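Local atomic coordinates of AcrVIA1 (Listeria seeligeri, PDB entry 6VRB), a protein that probably inhibits the RNA-guided type VI-A CRISPR nuclease Cas13a, to whose RNA-bound complex it binds. Residues 1-9 with 113-121; 68-76 with 84-92. One frame throughout, in Å; residues are numbered along the deposited sequence.

Interaction 1 (1-9 with 113-121); sequences MIYYIKDLK and EVCNLYECL
One torsion places Ile5 against Leu117: Ile5 turns CG2 anti to its own nitrogen, with CG1 beside that nitrogen (chi1 -43°), and Leu117 meets it with its CD1 methyl. The two branched chains then cross obliquely. CD1 of Ile5 lies 3.9 Å from CD1 of Leu117, and CG2 of Ile5 comes down on the helix backbone, 3.7 Å from N of Leu117. The other branch of Leu117 is used by the start of a strand, where CD1 of Leu8 packs on CD2 of Leu117 at 4.0 Å. One leucine of the helix thus receives two separate residues of the N-terminal segment, one on each methyl. Toward the chain end the contact changes to sulfur. The Met1 chain bends at chi3 (70°), bringing CE to within 4.0 Å of SG of Cys120 and over the helix backbone. The Tyr3 ring approaches the same SG obliquely and more distantly. At the other end the aliphatic CD and CE of Lys6 lie alongside the carboxylate of Glu113, CE 3.2 Å from OE1. The charged tips do not join: NZ of Lys6 stays 4.6 Å from OE1 of Glu113. NZ instead makes a weak hydrogen bond to the carbonyl of Asp106, and OE2 of Glu113 accepts the backbone N-H of Lys108. Between these ends, CB of Asn116 rests 3.2 Å from O of Tyr4. Across this contact the extended chain end meets the helix by packing, while its backbone hydrogen bonds go to other parts of the chain, such as Leu18. Helix 21-33 packs alongside, Leu27 on Leu117 and Val24 on Tyr3; helix 88-94 meets helix 115-121 through Tyr118 and Leu121, and Leu8 pairs its backbone with Phe15 of strand 13-15.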
loop_
_atom_site.group_PDB
_atom_site.type_symbol
_atom_site.label_atom_id
_atom_site.label_comp_id
_atom_site.label_asym_id
_atom_site.label_seq_id
_atom_site.Cartn_x
_atom_site.Cartn_y
_atom_site.Cartn_z
ATOM N N MET C 1 -23.682 6.713 24.667
ATOM C CA MET C 1 -23.253 5.772 23.642
ATOM C C MET C 1 -22.783 6.489 22.390
ATOM O O MET C 1 -23.055 7.671 22.202
ATOM C CB MET C 1 -24.386 4.818 23.281
ATOM C CG MET C 1 -24.792 3.894 24.396
ATOM S SD MET C 1 -26.158 2.826 23.931
ATOM C CE MET C 1 -25.337 1.767 22.751
ATOM N N ILE C 2 -22.069 5.763 21.537
ATOM C CA ILE C 2 -21.716 6.234 20.206
ATOM C C ILE C 2 -22.328 5.264 19.217
ATOM O O ILE C 2 -21.927 4.097 19.161
ATOM C CB ILE C 2 -20.200 6.327 19.995
ATOM C CG1 ILE C 2 -19.586 7.330 20.958
ATOM C CG2 ILE C 2 -19.899 6.743 18.570
ATOM C CD1 ILE C 2 -18.086 7.281 20.976
ATOM N N TYR C 3 -23.294 5.735 18.446
ATOM C CA TYR C 3 -24.023 4.889 17.516
ATOM C C TYR C 3 -23.333 4.945 16.164
ATOM O O TYR C 3 -23.557 5.875 15.384
ATOM C CB TYR C 3 -25.477 5.332 17.422
ATOM C CG TYR C 3 -26.183 5.223 18.743
ATOM C CD1 TYR C 3 -26.599 3.993 19.225
ATOM C CD2 TYR C 3 -26.428 6.347 19.512
ATOM C CE1 TYR C 3 -27.237 3.882 20.433
ATOM C CE2 TYR C 3 -27.073 6.248 20.724
ATOM C CZ TYR C 3 -27.474 5.011 21.179
ATOM O OH TYR C 3 -28.118 4.907 22.389
ATOM N N TYR C 4 -22.482 3.962 15.903
ATOM C CA TYR C 4 -21.676 3.951 14.694
ATOM C C TYR C 4 -21.368 2.498 14.382
ATOM O O TYR C 4 -20.473 1.921 15.000
ATOM C CB TYR C 4 -20.399 4.749 14.893
ATOM C CG TYR C 4 -19.496 4.768 13.692
ATOM C CD1 TYR C 4 -19.754 5.607 12.621
ATOM C CD2 TYR C 4 -18.393 3.935 13.620
ATOM C CE1 TYR C 4 -18.935 5.621 11.521
ATOM C CE2 TYR C 4 -17.572 3.941 12.524
ATOM C CZ TYR C 4 -17.845 4.785 11.479
ATOM O OH TYR C 4 -17.024 4.796 10.382
ATOM N N ILE C 5 -22.115 1.903 13.450
ATOM C CA ILE C 5 -21.865 0.549 12.976
ATOM C C ILE C 5 -21.776 0.670 11.460
ATOM O O ILE C 5 -22.160 1.685 10.881
ATOM C CB ILE C 5 -22.967 -0.453 13.406
ATOM C CG1 ILE C 5 -23.385 -0.235 14.854
ATOM C CG2 ILE C 5 -22.436 -1.858 13.444
ATOM C CD1 ILE C 5 -24.618 -0.994 15.267
ATOM N N LYS C 6 -21.041 -0.264 10.856
ATOM C CA LYS C 6 -20.859 -0.275 9.381
ATOM C C LYS C 6 -22.094 -0.911 8.737
ATOM O O LYS C 6 -22.877 -1.539 9.472
ATOM C CB LYS C 6 -19.546 -0.966 9.002
ATOM C CG LYS C 6 -18.989 -0.580 7.639
ATOM C CD LYS C 6 -17.481 -0.654 7.569
ATOM C CE LYS C 6 -16.797 0.471 8.317
ATOM N NZ LYS C 6 -16.913 1.758 7.593
ATOM N N ASP C 7 -22.286 -0.732 7.427
ATOM C CA ASP C 7 -23.484 -1.334 6.789
ATOM C C ASP C 7 -23.413 -2.845 7.015
ATOM O O ASP C 7 -22.359 -3.434 6.727
ATOM C CB ASP C 7 -23.544 -1.008 5.296
ATOM C CG ASP C 7 -23.930 0.429 5.002
ATOM O OD1 ASP C 7 -23.956 1.233 5.953
ATOM O OD2 ASP C 7 -24.201 0.732 3.824
ATOM N N LEU C 8 -24.510 -3.440 7.484
ATOM C CA LEU C 8 -24.537 -4.895 7.782
ATOM C C LEU C 8 -25.655 -5.562 6.985
ATOM O O LEU C 8 -26.786 -5.058 7.028
ATOM C CB LEU C 8 -24.795 -5.083 9.278
ATOM C CG LEU C 8 -23.635 -4.740 10.208
ATOM C CD1 LEU C 8 -24.049 -4.901 11.660
ATOM C CD2 LEU C 8 -22.426 -5.608 9.907
ATOM N N LYS C 9 -25.342 -6.660 6.298
ATOM C CA LYS C 9 -26.394 -7.423 5.582
ATOM C C LYS C 9 -26.821 -8.525 6.550
ATOM O O LYS C 9 -26.011 -9.431 6.794
ATOM C CB LYS C 9 -25.839 -8.012 4.284
ATOM C CG LYS C 9 -26.757 -8.985 3.562
ATOM C CD LYS C 9 -26.114 -9.582 2.332
ATOM C CE LYS C 9 -25.627 -8.529 1.358
ATOM N NZ LYS C 9 -24.826 -9.123 0.261
ATOM N N GLU C 113 -14.820 -5.259 12.579
ATOM C CA GLU C 113 -15.960 -4.373 12.390
ATOM C C GLU C 113 -17.145 -4.717 13.276
ATOM O O GLU C 113 -17.986 -3.848 13.519
ATOM C CB GLU C 113 -16.407 -4.392 10.931
ATOM C CG GLU C 113 -15.441 -3.745 9.973
ATOM C CD GLU C 113 -15.292 -2.255 10.200
ATOM O OE1 GLU C 113 -16.251 -1.608 10.665
ATOM O OE2 GLU C 113 -14.212 -1.715 9.890
ATOM N N VAL C 114 -17.244 -5.956 13.760
ATOM C CA VAL C 114 -18.428 -6.354 14.515
ATOM C C VAL C 114 -18.373 -5.865 15.951
ATOM O O VAL C 114 -19.381 -5.936 16.662
ATOM C CB VAL C 114 -18.596 -7.884 14.466
ATOM C CG1 VAL C 114 -17.701 -8.558 15.487
ATOM C CG2 VAL C 114 -20.055 -8.304 14.587
ATOM N N CYS C 115 -17.232 -5.328 16.385
ATOM C CA CYS C 115 -17.105 -4.818 17.742
ATOM C C CYS C 115 -17.961 -3.582 17.966
ATOM O O CYS C 115 -18.304 -3.263 19.107
ATOM C CB CYS C 115 -15.642 -4.514 18.036
ATOM S SG CYS C 115 -14.607 -5.971 18.062
ATOM N N ASN C 116 -18.313 -2.880 16.893
ATOM C CA ASN C 116 -19.223 -1.751 16.999
ATOM C C ASN C 116 -20.647 -2.208 17.259
ATOM O O ASN C 116 -21.371 -1.567 18.028
ATOM C CB ASN C 116 -19.153 -0.934 15.721
ATOM C CG ASN C 116 -17.810 -0.286 15.527
ATOM O OD1 ASN C 116 -17.199 0.189 16.480
ATOM N ND2 ASN C 116 -17.344 -0.250 14.286
ATOM N N LEU C 117 -21.064 -3.303 16.619
ATOM C CA LEU C 117 -22.374 -3.886 16.879
ATOM C C LEU C 117 -22.468 -4.429 18.296
ATOM O O LEU C 117 -23.473 -4.231 18.985
ATOM C CB LEU C 117 -22.658 -4.986 15.863
ATOM C CG LEU C 117 -23.963 -5.752 16.074
ATOM C CD1 LEU C 117 -25.144 -4.825 15.972
ATOM C CD2 LEU C 117 -24.091 -6.891 15.086
ATOM N N TYR C 118 -21.418 -5.096 18.757
ATOM C CA TYR C 118 -21.461 -5.765 20.047
ATOM C C TYR C 118 -21.347 -4.812 21.224
ATOM O O TYR C 118 -21.767 -5.174 22.325
ATOM C CB TYR C 118 -20.366 -6.811 20.098
ATOM C CG TYR C 118 -20.667 -8.017 19.256
ATOM C CD1 TYR C 118 -21.973 -8.372 18.962
ATOM C CD2 TYR C 118 -19.648 -8.767 18.702
ATOM C CE1 TYR C 118 -22.249 -9.456 18.191
ATOM C CE2 TYR C 118 -19.921 -9.855 17.926
ATOM C CZ TYR C 118 -21.214 -10.189 17.671
ATOM O OH TYR C 118 -21.473 -11.277 16.895
ATOM N N GLU C 119 -20.808 -3.615 21.028
ATOM C CA GLU C 119 -20.824 -2.602 22.072
ATOM C C GLU C 119 -22.099 -1.780 22.072
ATOM O O GLU C 119 -22.250 -0.901 22.923
ATOM C CB GLU C 119 -19.611 -1.686 21.937
ATOM C CG GLU C 119 -18.316 -2.354 22.331
ATOM C CD GLU C 119 -17.113 -1.480 22.089
ATOM O OE1 GLU C 119 -17.284 -0.386 21.517
ATOM O OE2 GLU C 119 -15.995 -1.895 22.456
ATOM N N CYS C 120 -23.004 -2.024 21.132
ATOM C CA CYS C 120 -24.360 -1.512 21.218
ATOM C C CYS C 120 -25.337 -2.563 21.716
ATOM O O CYS C 120 -26.407 -2.210 22.216
ATOM C CB CYS C 120 -24.813 -0.986 19.857
ATOM S SG CYS C 120 -23.904 0.462 19.266
ATOM N N LEU C 121 -24.991 -3.843 21.589
ATOM C CA LEU C 121 -25.842 -4.912 22.088
ATOM C C LEU C 121 -25.635 -5.150 23.574
ATOM O O LEU C 121 -26.598 -5.393 24.306
ATOM C CB LEU C 121 -25.575 -6.208 21.327
ATOM C CG LEU C 121 -26.014 -6.338 19.873
ATOM C CD1 LEU C 121 -25.515 -7.644 19.304
ATOM C CD2 LEU C 121 -27.517 -6.285 19.793
#

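Interaction 2 (68-76 with 84-92); sequences SFRCHLLFV and LGIPASVFE. With nucleotides of chain A.
Leu74 O accepts one sound hydrogen bond, from N of Ile86 at 3.2 Å (152° at the hydrogen), with a CA-H...O contact from Gly85 and a weak bond from NE1 of Trp50 beside it. The bond from Ile86 comes in tilted 17° from the carbonyl plane. Toward Val76, the N of that residue reaches Leu84 O at 2.9 Å, and Leu84 N returns the bond to Val76 O. This is the antiparallel beta hairpin of strands 73-78 and 83-87. Toward the other end Pro87 takes the N-cap position of helix 88-94, and Ala88 N, the first helical amide, donates to His72 O at 2.8 Å from above the carbonyl plane. The pairing thus runs one residue past the strand, to the first residue of the helix. Leu74 CD1 lies over one face of the Phe91 ring, 3.7 Å from CG of Phe91, in a CH-pi contact, with the side chains at about a right angle. On the other side of the sheet the Phe75 ring lies obliquely beside Gly85 CA. Before the hairpin, Phe69 holds its ring against RNA: the A47 base of chain A lies over one face, CG of Arg70 packs on the opposite face, and N3 of C48 of chain A meets the edge.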
loop_
_atom_site.group_PDB
_atom_site.type_symbol
_atom_site.label_atom_id
_atom_site.label_comp_id
_atom_site.label_asym_id
_atom_site.label_seq_id
_atom_site.Cartn_x
_atom_site.Cartn_y
_atom_site.Cartn_z
ATOM N N SER C 68 -9.743 -14.739 23.489
ATOM C CA SER C 68 -8.792 -15.748 23.054
ATOM C C SER C 68 -8.106 -15.171 21.830
ATOM O O SER C 68 -8.138 -13.952 21.662
ATOM C CB SER C 68 -9.484 -17.074 22.749
ATOM O OG SER C 68 -8.562 -18.034 22.277
ATOM N N PHE C 69 -7.442 -15.991 21.014
ATOM C CA PHE C 69 -6.706 -15.449 19.874
ATOM C C PHE C 69 -7.604 -14.770 18.847
ATOM O O PHE C 69 -7.520 -13.551 18.676
ATOM C CB PHE C 69 -5.853 -16.527 19.206
ATOM C CG PHE C 69 -5.243 -16.086 17.904
ATOM C CD1 PHE C 69 -4.414 -14.980 17.847
ATOM C CD2 PHE C 69 -5.462 -16.806 16.747
ATOM C CE1 PHE C 69 -3.868 -14.576 16.660
ATOM C CE2 PHE C 69 -4.903 -16.411 15.564
ATOM C CZ PHE C 69 -4.104 -15.294 15.522
ATOM N N ARG C 70 -8.469 -15.506 18.165
ATOM C CA ARG C 70 -9.464 -14.852 17.324
ATOM C C ARG C 70 -10.827 -15.367 17.755
ATOM O O ARG C 70 -11.438 -16.213 17.106
ATOM C CB ARG C 70 -9.196 -15.091 15.846
ATOM C CG ARG C 70 -7.925 -14.450 15.381
ATOM C CD ARG C 70 -7.744 -14.535 13.893
ATOM N NE ARG C 70 -8.669 -13.638 13.217
ATOM C CZ ARG C 70 -8.824 -13.566 11.904
ATOM N NH1 ARG C 70 -8.112 -14.341 11.105
ATOM N NH2 ARG C 70 -9.695 -12.719 11.389
ATOM N N CYS C 71 -11.326 -14.793 18.846
ATOM C CA CYS C 71 -12.536 -15.313 19.463
ATOM C C CYS C 71 -13.086 -14.265 20.414
ATOM O O CYS C 71 -12.384 -13.846 21.335
ATOM C CB CYS C 71 -12.230 -16.614 20.203
ATOM S SG CYS C 71 -13.649 -17.629 20.577
ATOM N N HIS C 72 -14.321 -13.831 20.185
ATOM C CA HIS C 72 -15.036 -13.024 21.156
ATOM C C HIS C 72 -16.062 -13.904 21.872
ATOM O O HIS C 72 -16.577 -14.867 21.306
ATOM C CB HIS C 72 -15.753 -11.855 20.477
ATOM C CG HIS C 72 -14.914 -11.070 19.510
ATOM N ND1 HIS C 72 -13.870 -10.261 19.893
ATOM C CD2 HIS C 72 -15.035 -10.903 18.174
ATOM C CE1 HIS C 72 -13.354 -9.669 18.835
ATOM N NE2 HIS C 72 -14.046 -10.037 17.778
ATOM N N LEU C 73 -16.372 -13.569 23.124
ATOM C CA LEU C 73 -17.223 -14.414 23.972
ATOM C C LEU C 73 -18.386 -13.642 24.584
ATOM O O LEU C 73 -18.227 -13.012 25.628
ATOM C CB LEU C 73 -16.409 -15.069 25.084
ATOM C CG LEU C 73 -15.989 -16.531 25.003
ATOM C CD1 LEU C 73 -17.198 -17.408 25.170
ATOM C CD2 LEU C 73 -15.305 -16.843 23.709
ATOM N N LEU C 74 -19.571 -13.776 24.004
ATOM C CA LEU C 74 -20.762 -13.105 24.515
ATOM C C LEU C 74 -21.327 -13.860 25.713
ATOM O O LEU C 74 -21.677 -15.034 25.593
ATOM C CB LEU C 74 -21.802 -13.022 23.406
ATOM C CG LEU C 74 -21.354 -12.245 22.176
ATOM C CD1 LEU C 74 -22.355 -12.411 21.072
ATOM C CD2 LEU C 74 -21.179 -10.785 22.517
ATOM N N PHE C 75 -21.447 -13.197 26.860
ATOM C CA PHE C 75 -21.974 -13.813 28.075
ATOM C C PHE C 75 -23.322 -13.195 28.415
ATOM O O PHE C 75 -23.482 -11.975 28.332
ATOM C CB PHE C 75 -21.012 -13.638 29.252
ATOM C CG PHE C 75 -19.760 -14.461 29.150
ATOM C CD1 PHE C 75 -19.750 -15.782 29.557
ATOM C CD2 PHE C 75 -18.596 -13.912 28.651
ATOM C CE1 PHE C 75 -18.599 -16.542 29.464
ATOM C CE2 PHE C 75 -17.445 -14.668 28.548
ATOM C CZ PHE C 75 -17.448 -15.981 28.956
ATOM N N VAL C 76 -24.281 -14.028 28.817
ATOM C CA VAL C 76 -25.571 -13.564 29.321
ATOM C C VAL C 76 -25.653 -13.883 30.802
ATOM O O VAL C 76 -25.556 -15.049 31.197
ATOM C CB VAL C 76 -26.748 -14.213 28.579
ATOM C CG1 VAL C 76 -28.037 -13.759 29.195
ATOM C CG2 VAL C 76 -26.738 -13.846 27.136
ATOM N N LEU C 84 -24.034 -17.975 31.254
ATOM C CA LEU C 84 -23.639 -18.809 30.129
ATOM C C LEU C 84 -22.979 -17.956 29.059
ATOM O O LEU C 84 -23.148 -16.739 29.011
ATOM C CB LEU C 84 -24.839 -19.549 29.539
ATOM C CG LEU C 84 -25.268 -20.905 30.090
ATOM C CD1 LEU C 84 -25.925 -20.801 31.455
ATOM C CD2 LEU C 84 -26.198 -21.555 29.085
ATOM N N GLY C 85 -22.244 -18.615 28.169
ATOM C CA GLY C 85 -21.544 -17.922 27.109
ATOM C C GLY C 85 -21.322 -18.749 25.862
ATOM O O GLY C 85 -21.073 -19.952 25.941
ATOM N N ILE C 86 -21.420 -18.117 24.703
ATOM C CA ILE C 86 -21.135 -18.764 23.426
ATOM C C ILE C 86 -20.052 -17.953 22.735
ATOM O O ILE C 86 -19.810 -16.790 23.098
ATOM C CB ILE C 86 -22.402 -18.880 22.547
ATOM C CG1 ILE C 86 -22.930 -17.494 22.215
ATOM C CG2 ILE C 86 -23.461 -19.712 23.221
ATOM C CD1 ILE C 86 -23.957 -17.506 21.153
ATOM N N PRO C 87 -19.355 -18.531 21.755
ATOM C CA PRO C 87 -18.504 -17.707 20.895
ATOM C C PRO C 87 -19.343 -16.780 20.034
ATOM O O PRO C 87 -20.473 -17.096 19.667
ATOM C CB PRO C 87 -17.757 -18.735 20.041
ATOM C CG PRO C 87 -17.762 -19.950 20.843
ATOM C CD PRO C 87 -19.066 -19.963 21.569
ATOM N N ALA C 88 -18.775 -15.627 19.703
ATOM C CA ALA C 88 -19.489 -14.659 18.883
ATOM C C ALA C 88 -19.568 -15.063 17.419
ATOM O O ALA C 88 -20.367 -14.487 16.681
ATOM C CB ALA C 88 -18.837 -13.288 19.004
ATOM N N SER C 89 -18.761 -16.016 16.975
ATOM C CA SER C 89 -18.925 -16.580 15.647
ATOM C C SER C 89 -20.149 -17.474 15.545
ATOM O O SER C 89 -20.744 -17.565 14.468
ATOM C CB SER C 89 -17.678 -17.372 15.257
ATOM O OG SER C 89 -17.500 -18.484 16.112
ATOM N N VAL C 90 -20.537 -18.126 16.640
ATOM C CA VAL C 90 -21.788 -18.874 16.680
ATOM C C VAL C 90 -22.977 -17.924 16.599
ATOM O O VAL C 90 -23.965 -18.205 15.916
ATOM C CB VAL C 90 -21.821 -19.742 17.950
ATOM C CG1 VAL C 90 -23.147 -20.451 18.110
ATOM C CG2 VAL C 90 -20.694 -20.743 17.916
ATOM N N PHE C 91 -22.884 -16.774 17.268
ATOM C CA PHE C 91 -23.942 -15.767 17.237
ATOM C C PHE C 91 -24.134 -15.196 15.837
ATOM O O PHE C 91 -25.268 -14.980 15.401
ATOM C CB PHE C 91 -23.594 -14.662 18.231
ATOM C CG PHE C 91 -24.610 -13.574 18.323
ATOM C CD1 PHE C 91 -25.766 -13.748 19.049
ATOM C CD2 PHE C 91 -24.398 -12.363 17.696
ATOM C CE1 PHE C 91 -26.689 -12.739 19.141
ATOM C CE2 PHE C 91 -25.323 -11.360 17.780
ATOM C CZ PHE C 91 -26.465 -11.545 18.505
ATOM N N GLU C 92 -23.038 -14.951 15.119
ATOM C CA GLU C 92 -23.110 -14.421 13.764
ATOM C C GLU C 92 -23.602 -15.446 12.767
ATOM O O GLU C 92 -24.262 -15.075 11.799
ATOM C CB GLU C 92 -21.741 -13.941 13.311
ATOM C CG GLU C 92 -21.231 -12.736 14.022
ATOM C CD GLU C 92 -19.762 -12.511 13.767
ATOM O OE1 GLU C 92 -19.138 -13.356 13.094
ATOM O OE2 GLU C 92 -19.213 -11.512 14.266
ATOM P P A A 47 1.267 -22.315 14.085
ATOM O OP1 A A 47 1.728 -23.086 12.920
ATOM O OP2 A A 47 0.815 -20.920 13.951
ATOM O "O5'" A A 47 0.021 -23.102 14.648
ATOM C "C5'" A A 47 -1.277 -22.806 14.171
ATOM C "C4'" A A 47 -2.268 -22.786 15.297
ATOM O "O4'" A A 47 -1.842 -21.804 16.272
ATOM C "C3'" A A 47 -3.685 -22.417 14.889
ATOM O "O3'" A A 47 -4.620 -23.251 15.562
ATOM C "C2'" A A 47 -3.831 -20.968 15.343
ATOM O "O2'" A A 47 -5.139 -20.610 15.718
ATOM C "C1'" A A 47 -2.881 -20.886 16.525
ATOM N N9 A A 47 -2.284 -19.559 16.658
ATOM C C8 A A 47 -1.647 -18.835 15.688
ATOM N N7 A A 47 -1.216 -17.667 16.077
ATOM C C5 A A 47 -1.611 -17.622 17.395
ATOM C C6 A A 47 -1.465 -16.641 18.376
ATOM N N6 A A 47 -0.850 -15.481 18.165
ATOM N N1 A A 47 -1.963 -16.898 19.599
ATOM C C2 A A 47 -2.583 -18.067 19.809
ATOM N N3 A A 47 -2.786 -19.069 18.965
ATOM C C4 A A 47 -2.269 -18.774 17.770
ATOM P P C A 48 -5.422 -24.357 14.719
ATOM O OP1 C A 48 -6.578 -24.802 15.528
ATOM O OP2 C A 48 -4.465 -25.359 14.210
ATOM O "O5'" C A 48 -5.975 -23.545 13.466
ATOM C "C5'" C A 48 -7.161 -22.769 13.590
ATOM C "C4'" C A 48 -7.426 -21.898 12.386
ATOM O "O4'" C A 48 -6.758 -20.617 12.525
ATOM C "C3'" C A 48 -7.019 -22.453 11.025
ATOM O "O3'" C A 48 -8.001 -22.063 10.071
ATOM C "C2'" C A 48 -5.734 -21.688 10.726
ATOM O "O2'" C A 48 -5.420 -21.578 9.355
ATOM C "C1'" C A 48 -6.047 -20.331 11.343
ATOM N N1 C A 48 -4.870 -19.532 11.699
ATOM C C2 C A 48 -5.047 -18.159 11.857
ATOM O O2 C A 48 -6.180 -17.683 11.702
ATOM N N3 C A 48 -3.987 -17.390 12.179
ATOM C C4 C A 48 -2.793 -17.954 12.332
ATOM N N4 C A 48 -1.770 -17.162 12.650
ATOM C C5 C A 48 -2.582 -19.351 12.170
ATOM C C6 C A 48 -3.640 -20.100 11.850
#

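In the fold
Interactions 1 and 2 have centres about 16 Å apart, and helix 115-121 joins them. It bears the N-terminal segment on one side, while Tyr118, whose CB is directed away from residues 1-9, packs its ring on helix 88-94, with OH of Tyr118 3.4 Å from O of Ala88 and 3.2 Å from CD2 of Phe91. Val114 adds a contact to Glu92. Their relation to the RNA differs. Interaction 1 has its nearest atom about 11 Å from nucleic acid, whereas residues 68-76 carry Phe69, whose CD1 lies 3.4 Å from C6 of A47 in chain A. Ser89 and Val90 also pack on the RNA, so both segments of interaction 2 reach it, while interaction 1 stays apart from it.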